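Side-chain contacts in glucuronoarabinoxylan endo-1,4-beta-xylanase (Clostridium papyrosolvens, PDB 4FMV), which hydrolyses internal beta-1,4 linkages of xylan as a glycoside hydrolase of family 30, this chain being the catalytic part of a longer protein: residues Met244-Glu249 with Tyr281-Val286; Gly288-Phe293 with Val323-Asn328; Ala305-Asn310 with Val334-Asn339; Ser350-Thr353 with Met359-Gly362. One frame throughout, in Å; residues are numbered along the deposited sequence.

Contact 1. Residues Met244-Glu249 with Tyr281-Val286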
loop_
_atom_site.group_PDB
_atom_site.type_symbol
_atom_site.label_atom_id
_atom_site.label_comp_id
_atom_site.label_asym_id
_atom_site.label_seq_id
_atom_site.Cartn_x
_atom_site.Cartn_y
_atom_site.Cartn_z
ATOM N N MET A 244 -0.487 13.599 11.589
ATOM C CA MET A 244 -1.076 14.429 10.529
ATOM C C MET A 244 -0.377 14.251 9.175
ATOM O O MET A 244 -1.030 14.195 8.130
ATOM C CB MET A 244 -1.046 15.901 10.925
ATOM C CG MET A 244 -1.929 16.227 12.131
ATOM S SD MET A 244 -3.656 15.906 11.739
ATOM C CE MET A 244 -3.938 14.300 12.491
ATOM N N ASN A 245 0.949 14.172 9.193
ATOM C CA ASN A 245 1.692 13.927 7.965
ATOM C C ASN A 245 1.231 12.651 7.307
ATOM O O ASN A 245 1.100 12.599 6.091
ATOM C CB ASN A 245 3.184 13.811 8.239
ATOM C CG ASN A 245 3.819 15.143 8.513
ATOM O OD1 ASN A 245 3.328 16.180 8.063
ATOM N ND2 ASN A 245 4.923 15.130 9.253
ATOM N N MET A 246 1.014 11.620 8.122
ATOM C CA MET A 246 0.629 10.297 7.614
ATOM C C MET A 246 -0.827 10.284 7.155
ATOM O O MET A 246 -1.119 9.766 6.089
ATOM C CB MET A 246 0.884 9.192 8.648
ATOM C CG MET A 246 0.391 7.810 8.238
ATOM S SD MET A 246 0.701 6.550 9.508
ATOM C CE MET A 246 -0.138 5.142 8.770
ATOM N N SER A 247 -1.719 10.875 7.952
ATOM C CA SER A 247 -3.137 11.013 7.570
ATOM C C SER A 247 -3.216 11.681 6.209
ATOM O O SER A 247 -3.852 11.170 5.290
ATOM C CB SER A 247 -3.899 11.873 8.589
ATOM O OG SER A 247 -4.047 11.211 9.852
ATOM N N LYS A 248 -2.566 12.840 6.090
ATOM C CA LYS A 248 -2.633 13.634 4.869
ATOM C C LYS A 248 -2.052 12.911 3.643
ATOM O O LYS A 248 -2.615 12.976 2.565
ATOM C CB LYS A 248 -1.962 14.985 5.072
ATOM C CG LYS A 248 -1.663 15.729 3.750
ATOM C CD LYS A 248 -2.657 16.809 3.424
ATOM C CE LYS A 248 -1.982 17.943 2.622
ATOM N NZ LYS A 248 -1.234 17.503 1.392
ATOM N N GLU A 249 -0.921 12.234 3.794
ATOM C CA GLU A 249 -0.345 11.506 2.663
ATOM C C GLU A 249 -1.236 10.374 2.132
ATOM O O GLU A 249 -1.336 10.155 0.913
ATOM C CB GLU A 249 1.024 10.943 3.024
ATOM C CG GLU A 249 1.695 10.259 1.843
ATOM C CD GLU A 249 3.121 9.906 2.167
ATOM O OE1 GLU A 249 3.967 10.818 2.242
ATOM O OE2 GLU A 249 3.389 8.723 2.368
ATOM N N TYR A 281 0.734 0.879 17.785
ATOM C CA TYR A 281 1.038 2.303 17.742
ATOM C C TYR A 281 -0.082 3.128 17.141
ATOM O O TYR A 281 -0.893 2.630 16.363
ATOM C CB TYR A 281 2.306 2.558 16.935
ATOM C CG TYR A 281 3.561 1.982 17.545
ATOM C CD1 TYR A 281 3.731 1.903 18.930
ATOM C CD2 TYR A 281 4.574 1.515 16.737
ATOM C CE1 TYR A 281 4.911 1.385 19.479
ATOM C CE2 TYR A 281 5.733 0.997 17.266
ATOM C CZ TYR A 281 5.904 0.931 18.631
ATOM O OH TYR A 281 7.089 0.408 19.120
ATOM N N LYS A 282 -0.119 4.401 17.506
ATOM C CA LYS A 282 -1.131 5.305 16.959
ATOM C C LYS A 282 -1.157 5.290 15.432
ATOM O O LYS A 282 -2.233 5.307 14.835
ATOM C CB LYS A 282 -0.936 6.724 17.495
ATOM C CG LYS A 282 -2.040 7.704 17.083
ATOM C CD LYS A 282 -1.914 8.999 17.906
ATOM C CE LYS A 282 -2.099 8.696 19.400
ATOM N NZ LYS A 282 -3.533 8.368 19.665
ATOM N N ARG A 283 0.021 5.255 14.804
ATOM C CA ARG A 283 0.116 5.199 13.347
ATOM C C ARG A 283 -0.677 4.041 12.748
ATOM O O ARG A 283 -1.222 4.171 11.646
ATOM C CB ARG A 283 1.581 5.129 12.884
ATOM C CG ARG A 283 2.345 6.457 12.949
ATOM C CD ARG A 283 3.843 6.176 13.053
ATOM N NE ARG A 283 4.141 5.652 14.380
ATOM C CZ ARG A 283 5.237 4.985 14.708
ATOM N NH1 ARG A 283 6.158 4.737 13.801
ATOM N NH2 ARG A 283 5.398 4.551 15.954
ATOM N N ALA A 284 -0.760 2.918 13.464
ATOM C CA ALA A 284 -1.547 1.775 12.982
ATOM C C ALA A 284 -3.020 2.144 12.858
ATOM O O ALA A 284 -3.693 1.731 11.917
ATOM C CB ALA A 284 -1.382 0.557 13.922
ATOM N N TYR A 285 -3.514 2.914 13.821
ATOM C CA TYR A 285 -4.903 3.367 13.832
ATOM C C TYR A 285 -5.166 4.422 12.745
ATOM O O TYR A 285 -6.237 4.427 12.132
ATOM C CB TYR A 285 -5.273 3.907 15.204
ATOM C CG TYR A 285 -5.201 2.863 16.306
ATOM C CD1 TYR A 285 -6.283 2.030 16.569
ATOM C CD2 TYR A 285 -4.053 2.701 17.068
ATOM C CE1 TYR A 285 -6.231 1.074 17.580
ATOM C CE2 TYR A 285 -3.988 1.737 18.096
ATOM C CZ TYR A 285 -5.078 0.927 18.334
ATOM O OH TYR A 285 -5.045 -0.019 19.333
ATOM N N VAL A 286 -4.190 5.291 12.484
ATOM C CA VAL A 286 -4.304 6.209 11.346
ATOM C C VAL A 286 -4.597 5.403 10.071
ATOM O O VAL A 286 -5.534 5.711 9.333
ATOM C CB VAL A 286 -3.025 7.029 11.117
ATOM C CG1 VAL A 286 -3.118 7.798 9.746
ATOM C CG2 VAL A 286 -2.773 7.988 12.286
#
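Between Met246 and Arg283 the flat group that matters is a peptide carbonyl, since no aromatic ring of the two segments takes part: the methyl CE of Met246 comes to 3.2 Å from Arg283 O. The ring that does touch both side chains is that of Tyr264, on the strand 261-266 beneath. The guanidinium of Arg283 is turned from the interface, where Asp238 pairs with NE and the carbonyls of Phe235 and Pro270 take NH1. Only the start of the arginine chain is left for the contact, and Met246 SD rests 3.8 Å from Arg283 CB, the two side chains crossing at about a right angle. Met246 reaches this far because its chain is fully extended, with CG opposite the backbone N (chi1 175°) and no bend beyond it. An unbranched, flexible thioether suits this reach between two helices. On the way it slides past Val286, and Met246 CG lies 3.8 Å from Val286 CG1. The same methyl, CG1, meets Ser247 OG at 3.5 Å. Serine is small enough for this close place, and its hydroxyl bonds back to Ile243 O one turn earlier, which satisfies it within its own helix. The helix axes run 10.0 Å apart and nearly parallel, at 20°. Two neighbouring parallel helices, 240-255 and 282-291, packed outside an inner strand are characteristic of the outer ring of a (beta/alpha)8 barrel.

Contact 2. Residues Gly288-Phe293 with Val323-Asn328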
loop_
_atom_site.group_PDB
_atom_site.type_symbol
_atom_site.label_atom_id
_atom_site.label_comp_id
_atom_site.label_asym_id
_atom_site.label_seq_id
_atom_site.Cartn_x
_atom_site.Cartn_y
_atom_site.Cartn_z
ATOM N N GLY A 288 -5.737 2.402 9.932
ATOM C CA GLY A 288 -7.009 1.727 10.153
ATOM C C GLY A 288 -8.257 2.553 9.848
ATOM O O GLY A 288 -9.312 1.994 9.521
ATOM N N GLN A 289 -8.159 3.877 9.991
ATOM C CA GLN A 289 -9.253 4.782 9.633
ATOM C C GLN A 289 -9.653 4.580 8.181
ATOM O O GLN A 289 -10.802 4.861 7.785
ATOM C CB GLN A 289 -8.815 6.239 9.817
ATOM C CG GLN A 289 -8.482 6.639 11.253
ATOM C CD GLN A 289 -9.695 6.858 12.127
ATOM O OE1 GLN A 289 -9.586 6.873 13.352
ATOM N NE2 GLN A 289 -10.859 7.044 11.509
ATOM N N PHE A 290 -8.683 4.120 7.386
ATOM C CA PHE A 290 -8.902 3.717 5.993
ATOM C C PHE A 290 -9.242 2.238 5.897
ATOM O O PHE A 290 -10.314 1.884 5.376
ATOM C CB PHE A 290 -7.693 4.048 5.110
ATOM C CG PHE A 290 -7.454 5.540 4.939
ATOM C CD1 PHE A 290 -6.647 6.236 5.827
ATOM C CD2 PHE A 290 -8.048 6.236 3.892
ATOM C CE1 PHE A 290 -6.442 7.610 5.678
ATOM C CE2 PHE A 290 -7.839 7.605 3.724
ATOM C CZ PHE A 290 -7.034 8.295 4.620
ATOM N N ALA A 291 -8.306 1.387 6.338
ATOM C CA ALA A 291 -8.351 -0.070 6.113
ATOM C C ALA A 291 -9.593 -0.737 6.621
ATOM O O ALA A 291 -10.149 -1.601 5.957
ATOM C CB ALA A 291 -7.161 -0.737 6.773
ATOM N N LYS A 292 -9.996 -0.377 7.834
ATOM C CA LYS A 292 -11.100 -1.068 8.484
ATOM C C LYS A 292 -12.380 -0.843 7.710
ATOM O O LYS A 292 -13.150 -1.779 7.505
ATOM C CB LYS A 292 -11.285 -0.568 9.923
ATOM C CG LYS A 292 -12.351 -1.339 10.742
ATOM C CD LYS A 292 -12.056 -2.824 10.857
ATOM C CE LYS A 292 -13.061 -3.550 11.786
ATOM N NZ LYS A 292 -12.607 -4.972 12.011
ATOM N N PHE A 293 -12.637 0.420 7.353
ATOM C CA PHE A 293 -13.904 0.767 6.722
ATOM C C PHE A 293 -13.977 0.799 5.195
ATOM O O PHE A 293 -15.072 0.655 4.642
ATOM C CB PHE A 293 -14.434 2.075 7.339
ATOM C CG PHE A 293 -14.271 2.113 8.830
ATOM C CD1 PHE A 293 -15.034 1.280 9.637
ATOM C CD2 PHE A 293 -13.313 2.921 9.419
ATOM C CE1 PHE A 293 -14.866 1.269 10.999
ATOM C CE2 PHE A 293 -13.141 2.915 10.791
ATOM C CZ PHE A 293 -13.926 2.086 11.579
ATOM N N VAL A 323 -18.556 5.776 2.998
ATOM C CA VAL A 323 -17.450 6.098 3.888
ATOM C C VAL A 323 -16.849 7.463 3.531
ATOM O O VAL A 323 -16.525 7.716 2.357
ATOM C CB VAL A 323 -16.336 5.030 3.812
ATOM C CG1 VAL A 323 -15.222 5.372 4.772
ATOM C CG2 VAL A 323 -16.901 3.629 4.119
ATOM N N ILE A 324 -16.723 8.332 4.539
ATOM C CA ILE A 324 -16.101 9.659 4.407
ATOM C C ILE A 324 -14.968 9.751 5.418
ATOM O O ILE A 324 -15.165 9.513 6.616
ATOM C CB ILE A 324 -17.092 10.803 4.698
ATOM C CG1 ILE A 324 -18.259 10.765 3.712
ATOM C CG2 ILE A 324 -16.389 12.169 4.655
ATOM C CD1 ILE A 324 -19.492 11.526 4.195
ATOM N N VAL A 325 -13.777 10.070 4.924
ATOM C CA VAL A 325 -12.608 10.267 5.765
ATOM C C VAL A 325 -12.261 11.743 5.718
ATOM O O VAL A 325 -11.949 12.302 4.643
ATOM C CB VAL A 325 -11.411 9.415 5.283
ATOM C CG1 VAL A 325 -10.145 9.701 6.116
ATOM C CG2 VAL A 325 -11.773 7.926 5.315
ATOM N N ALA A 326 -12.332 12.379 6.881
ATOM C CA ALA A 326 -12.106 13.823 6.984
ATOM C C ALA A 326 -10.989 14.117 7.971
ATOM O O ALA A 326 -11.062 13.741 9.143
ATOM C CB ALA A 326 -13.389 14.533 7.386
ATOM N N ILE A 327 -9.948 14.783 7.480
ATOM C CA ILE A 327 -8.762 15.087 8.262
ATOM C C ILE A 327 -8.736 16.576 8.572
ATOM O O ILE A 327 -8.910 17.381 7.673
ATOM C CB ILE A 327 -7.481 14.737 7.474
ATOM C CG1 ILE A 327 -7.467 13.249 7.100
ATOM C CG2 ILE A 327 -6.226 15.119 8.286
ATOM C CD1 ILE A 327 -6.595 12.900 5.907
ATOM N N ASN A 328 -8.570 16.947 9.843
ATOM C CA ASN A 328 -8.379 18.358 10.194
ATOM C C ASN A 328 -6.981 18.561 10.777
ATOM O O ASN A 328 -6.738 18.193 11.927
ATOM C CB ASN A 328 -9.449 18.797 11.205
ATOM C CG ASN A 328 -9.201 20.187 11.766
ATOM O OD1 ASN A 328 -8.483 20.997 11.169
ATOM N ND2 ASN A 328 -9.814 20.481 12.920
#
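Gln289 and Phe293, near the C-terminal end of helix 282-291, pass over strand 321-328 opposite Val325 and Val323, with Gln289 CA 7.5 Å from Val325 CA and Phe293 CA 7.0 Å from Val323 CA. At that spacing the backbones cannot bond, and side chains fill the interval. Phe290 reaches the strand with the far end of its ring. Its CZ lies 3.7 Å from Val325 CG1, and the neighbouring CE2 is close to the same methyl; the two side chains cross at about a right angle. Val325 CG1 stands opposite its own backbone N (chi1 176°), which brings that branch to the phenyl, while CG2 turns to the carbonyl of Gln289. Two residues earlier in the strand, Val323 turns both methyls to Phe293, its CG2 lying 3.5 Å from Phe293 O and its CG1 4.3 Å from Phe293 CB. Beta-branched valines suit these places, being at home in a strand and offering two short methyls each. The Phe293 ring leads off instead to stack on Tyr351, with Lys292 CB over one face and Gln289 O in plane at its edge. The Gln289 amide bonds Thr353 and Tyr351 O, and Gln289 O is bonded by Thr383. The chemistry joining the barrel to the beta-sheet side domain is therefore largely apolar, methyl against phenyl and against backbone carbonyls, while the polar groups of Gln289 are satisfied by adjoining strands.

Contact 3. Residues Ala305-Asn310 with Val334-Asn339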
loop_
_atom_site.group_PDB
_atom_site.type_symbol
_atom_site.label_atom_id
_atom_site.label_comp_id
_atom_site.label_asym_id
_atom_site.label_seq_id
_atom_site.Cartn_x
_atom_site.Cartn_y
_atom_site.Cartn_z
ATOM N N ALA A 305 -12.695 18.048 -1.948
ATOM C CA ALA A 305 -11.470 17.530 -1.316
ATOM C C ALA A 305 -10.822 18.406 -0.241
ATOM O O ALA A 305 -10.182 17.901 0.708
ATOM C CB ALA A 305 -10.447 17.111 -2.378
ATOM N N THR A 306 -10.966 19.718 -0.405
ATOM C CA THR A 306 -10.380 20.688 0.524
ATOM C C THR A 306 -11.409 21.772 0.803
ATOM O O THR A 306 -11.306 22.877 0.256
ATOM C CB THR A 306 -9.136 21.360 -0.093
ATOM O OG1 THR A 306 -9.522 22.044 -1.301
ATOM C CG2 THR A 306 -8.104 20.345 -0.446
ATOM N N PRO A 307 -12.434 21.452 1.622
ATOM C CA PRO A 307 -13.567 22.359 1.870
ATOM C C PRO A 307 -13.201 23.588 2.694
ATOM O O PRO A 307 -13.938 24.573 2.698
ATOM C CB PRO A 307 -14.546 21.488 2.660
ATOM C CG PRO A 307 -13.684 20.485 3.334
ATOM C CD PRO A 307 -12.573 20.186 2.365
ATOM N N ASN A 308 -12.083 23.512 3.403
ATOM C CA ASN A 308 -11.675 24.583 4.293
ATOM C C ASN A 308 -10.183 24.498 4.481
ATOM O O ASN A 308 -9.568 23.488 4.149
ATOM C CB ASN A 308 -12.400 24.439 5.631
ATOM C CG ASN A 308 -12.535 25.758 6.386
ATOM O OD1 ASN A 308 -12.117 26.818 5.913
ATOM N ND2 ASN A 308 -13.139 25.692 7.572
ATOM N N THR A 309 -9.579 25.551 5.000
ATOM C CA THR A 309 -8.156 25.492 5.325
ATOM C C THR A 309 -7.822 24.329 6.266
ATOM O O THR A 309 -8.428 24.180 7.329
ATOM C CB THR A 309 -7.702 26.764 6.034
ATOM O OG1 THR A 309 -8.389 27.897 5.482
ATOM C CG2 THR A 309 -6.190 26.927 5.885
ATOM N N ASN A 310 -6.828 23.536 5.882
ATOM C CA ASN A 310 -6.341 22.419 6.684
ATOM C C ASN A 310 -7.388 21.325 6.897
ATOM O O ASN A 310 -7.252 20.498 7.785
ATOM C CB ASN A 310 -5.821 22.917 8.036
ATOM C CG ASN A 310 -4.553 23.752 7.912
ATOM O OD1 ASN A 310 -3.657 23.443 7.119
ATOM N ND2 ASN A 310 -4.464 24.806 8.717
ATOM N N VAL A 334 -13.115 22.309 14.036
ATOM C CA VAL A 334 -13.937 23.012 13.057
ATOM C C VAL A 334 -15.167 22.177 12.710
ATOM O O VAL A 334 -15.090 20.950 12.657
ATOM C CB VAL A 334 -13.142 23.306 11.769
ATOM C CG1 VAL A 334 -14.071 23.781 10.659
ATOM C CG2 VAL A 334 -12.061 24.339 12.035
ATOM N N SER A 335 -16.301 22.836 12.494
ATOM C CA SER A 335 -17.506 22.141 12.071
ATOM C C SER A 335 -17.441 21.984 10.551
ATOM O O SER A 335 -17.007 22.906 9.846
ATOM C CB SER A 335 -18.751 22.926 12.461
ATOM O OG SER A 335 -18.951 24.003 11.565
ATOM N N GLN A 336 -17.848 20.817 10.050
ATOM C CA GLN A 336 -17.906 20.591 8.605
ATOM C C GLN A 336 -19.249 19.991 8.192
ATOM O O GLN A 336 -19.701 18.984 8.761
ATOM C CB GLN A 336 -16.760 19.693 8.135
ATOM C CG GLN A 336 -16.780 19.398 6.620
ATOM C CD GLN A 336 -16.560 20.646 5.772
ATOM O OE1 GLN A 336 -15.486 21.255 5.814
ATOM N NE2 GLN A 336 -17.571 21.031 5.001
ATOM N N LYS A 337 -19.888 20.616 7.207
ATOM C CA LYS A 337 -21.156 20.118 6.677
ATOM C C LYS A 337 -20.894 19.242 5.461
ATOM O O LYS A 337 -20.066 19.578 4.593
ATOM C CB LYS A 337 -22.066 21.281 6.286
ATOM C CG LYS A 337 -23.385 20.839 5.682
ATOM C CD LYS A 337 -24.186 22.035 5.214
ATOM C CE LYS A 337 -25.589 21.642 4.761
ATOM N NZ LYS A 337 -26.453 21.390 5.944
ATOM N N PHE A 338 -21.587 18.109 5.412
ATOM C CA PHE A 338 -21.454 17.178 4.305
ATOM C C PHE A 338 -22.811 16.973 3.631
ATOM O O PHE A 338 -23.823 16.847 4.316
ATOM C CB PHE A 338 -20.946 15.830 4.803
ATOM C CG PHE A 338 -19.625 15.889 5.522
ATOM C CD1 PHE A 338 -18.441 15.723 4.829
ATOM C CD2 PHE A 338 -19.571 16.057 6.898
ATOM C CE1 PHE A 338 -17.215 15.741 5.486
ATOM C CE2 PHE A 338 -18.349 16.085 7.567
ATOM C CZ PHE A 338 -17.172 15.930 6.855
ATOM N N ASN A 339 -22.820 16.930 2.298
ATOM C CA ASN A 339 -24.040 16.700 1.519
ATOM C C ASN A 339 -23.886 15.521 0.561
ATOM O O ASN A 339 -22.998 15.524 -0.293
ATOM C CB ASN A 339 -24.392 17.923 0.667
ATOM C CG ASN A 339 -24.476 19.196 1.467
ATOM O OD1 ASN A 339 -24.861 19.191 2.644
ATOM N ND2 ASN A 339 -24.134 20.309 0.824
#
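This contact belongs to the beta-rich side domain, where the loop linking strands 299-303 and 311-318 lies against strand 334-341. The pyrrolidine ring of Pro307 packs on the amide of Gln336, with Pro307 CG 3.2 Å and Pro307 CB 3.3 Å from Gln336 OE1, and the two side chains cross at about a right angle. A proline suits this bend: it presents a rigid apolar edge and has no backbone N-H to leave without a partner. Gln336 leaves the strand with CG opposite the backbone N, then bends at chi2 (65°), laying its amide across the proline instead of reaching past it. The amide is gripped on its nitrogen: Gln336 NE2 gives a nearly straight bond (168°) to Lys337 O at 2.9 Å, with the acceptor almost in the amide plane, and also bonds Ser3 O. Within the strand, Gln336 CG sits 3.5 Å above one face of the Phe338 ring, offset toward the rim. At the next loop residue, Asn308 ND2 lies 3.7 Å from Val334 CG1, a detail made doubtful by the second conformer of that valine. Asn308 OD1 accepts a weak bond from Thr309 N at the exposed end. With two acceptors for NE2, the orientation of the buried amide is settled, and the loop meets the strand by contact of carbon with a fixed polar group, Ser3, near the N-terminus, supplying one of the bonds.

Contact 4. Residues Ser350-Thr353 with Met359-Gly362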
loop_
_atom_site.group_PDB
_atom_site.type_symbol
_atom_site.label_atom_id
_atom_site.label_comp_id
_atom_site.label_asym_id
_atom_site.label_seq_id
_atom_site.Cartn_x
_atom_site.Cartn_y
_atom_site.Cartn_z
ATOM N N SER A 350 -19.061 7.446 13.658
ATOM C CA SER A 350 -17.750 8.002 13.404
ATOM C C SER A 350 -16.704 7.321 14.264
ATOM O O SER A 350 -17.013 6.726 15.295
ATOM C CB SER A 350 -17.746 9.491 13.695
ATOM O OG SER A 350 -17.897 9.723 15.075
ATOM N N TYR A 351 -15.465 7.409 13.821
ATOM C CA TYR A 351 -14.346 6.827 14.538
ATOM C C TYR A 351 -13.236 7.832 14.381
ATOM O O TYR A 351 -13.006 8.309 13.255
ATOM C CB TYR A 351 -13.934 5.500 13.899
ATOM C CG TYR A 351 -15.027 4.457 13.911
ATOM C CD1 TYR A 351 -15.191 3.612 15.003
ATOM C CD2 TYR A 351 -15.904 4.328 12.843
ATOM C CE1 TYR A 351 -16.190 2.663 15.030
ATOM C CE2 TYR A 351 -16.914 3.373 12.861
ATOM C CZ TYR A 351 -17.051 2.551 13.963
ATOM O OH TYR A 351 -18.034 1.589 13.991
ATOM N N VAL A 352 -12.539 8.153 15.474
ATOM C CA VAL A 352 -11.577 9.250 15.418
ATOM C C VAL A 352 -10.220 8.867 15.962
ATOM O O VAL A 352 -10.127 8.165 16.962
ATOM C CB VAL A 352 -12.105 10.521 16.152
ATOM C CG1 VAL A 352 -12.300 10.246 17.619
ATOM C CG2 VAL A 352 -11.146 11.716 15.959
ATOM N N THR A 353 -9.169 9.327 15.291
ATOM C CA THR A 353 -7.810 9.199 15.803
ATOM C C THR A 353 -7.190 10.595 15.943
ATOM O O THR A 353 -7.190 11.391 15.000
ATOM C CB THR A 353 -6.937 8.322 14.900
ATOM O OG1 THR A 353 -7.434 6.970 14.893
ATOM C CG2 THR A 353 -5.489 8.315 15.392
ATOM N N MET A 359 -8.725 5.399 16.773
ATOM C CA MET A 359 -9.948 4.882 16.159
ATOM C C MET A 359 -11.087 4.759 17.177
ATOM O O MET A 359 -11.837 3.789 17.133
ATOM C CB MET A 359 -9.719 3.515 15.518
ATOM C CG MET A 359 -8.958 3.550 14.213
ATOM S SD MET A 359 -9.497 2.205 13.135
ATOM C CE MET A 359 -11.258 2.413 13.239
ATOM N N ALA A 360 -11.226 5.719 18.086
ATOM C CA ALA A 360 -12.278 5.666 19.103
ATOM C C ALA A 360 -13.664 5.945 18.517
ATOM O O ALA A 360 -13.815 6.800 17.645
ATOM C CB ALA A 360 -11.985 6.656 20.218
ATOM N N ALA A 361 -14.673 5.227 19.009
ATOM C CA ALA A 361 -16.041 5.419 18.540
ATOM C C ALA A 361 -16.408 6.869 18.728
ATOM O O ALA A 361 -16.074 7.471 19.740
ATOM C CB ALA A 361 -17.010 4.529 19.304
ATOM N N GLY A 362 -17.062 7.447 17.736
ATOM C CA GLY A 362 -17.440 8.842 17.817
ATOM C C GLY A 362 -18.927 9.027 18.003
ATOM O O GLY A 362 -19.644 8.100 18.394
#
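A G1 beta bulge opens the hairpin of strands 347-353 and 360-366, in the side domain: Met359 and Ala360 both face Val352. Met359 takes positive backbone angles (phi 42°), as the first residue of such a bulge commonly does. Beyond it the strands pair antiparallel. Val352 N donates to Ala360 O and Ala360 N to Val352 O, each at 2.9 Å, and Tyr351 with Ala361 forms the next, non-hydrogen-bonded pair, where Tyr351 CA also approaches Ala360 O at 3.2 Å. Gly362 N bonds Ser350 O farther on, though its modelled length is too short to be trusted. Ser350 OG is modelled very close to Gly362 CA, a spacing as doubtful as the bond, though consistent with a residue lacking a side chain. On the face carrying Tyr351, the bent chain of Met359 curls back until its methyl CE is 4.1 Å from Tyr351 CB, while Met359 O lies at the edge of the tyrosine ring, near its plane. Small Ala360 sets only a CB beside Val352, 4.4 Å from CG1. The bulge itself is tied by the hydroxyl of Thr353, which is also bonded to Gln289: Met359 N donates to Thr353 OG1 at 2.8 Å, with an angle of 158° at the hydrogen.

Contacts 1 and 2 are buried and share helix 282-291: its first turns pack on a neighbouring barrel helix, its last on a strand of the side domain. Both are mainly apolar, with methyls also resting on backbone carbonyls. Contacts 3 and 4 lie farther out, are partly exposed, and belong to the side domain, where amide, hydroxyl and backbone bonds take a larger share. Contact 4 alone carries hydrogen bonds between its two segments. Contacts 2 and 4 adjoin, with centres about 9 Å apart, Gln289 bonding the hairpin strand and Phe293 packing on it. Contact 3 touches contact 2 through Phe338 and Ile324 but stays clear of contacts 1 and 4.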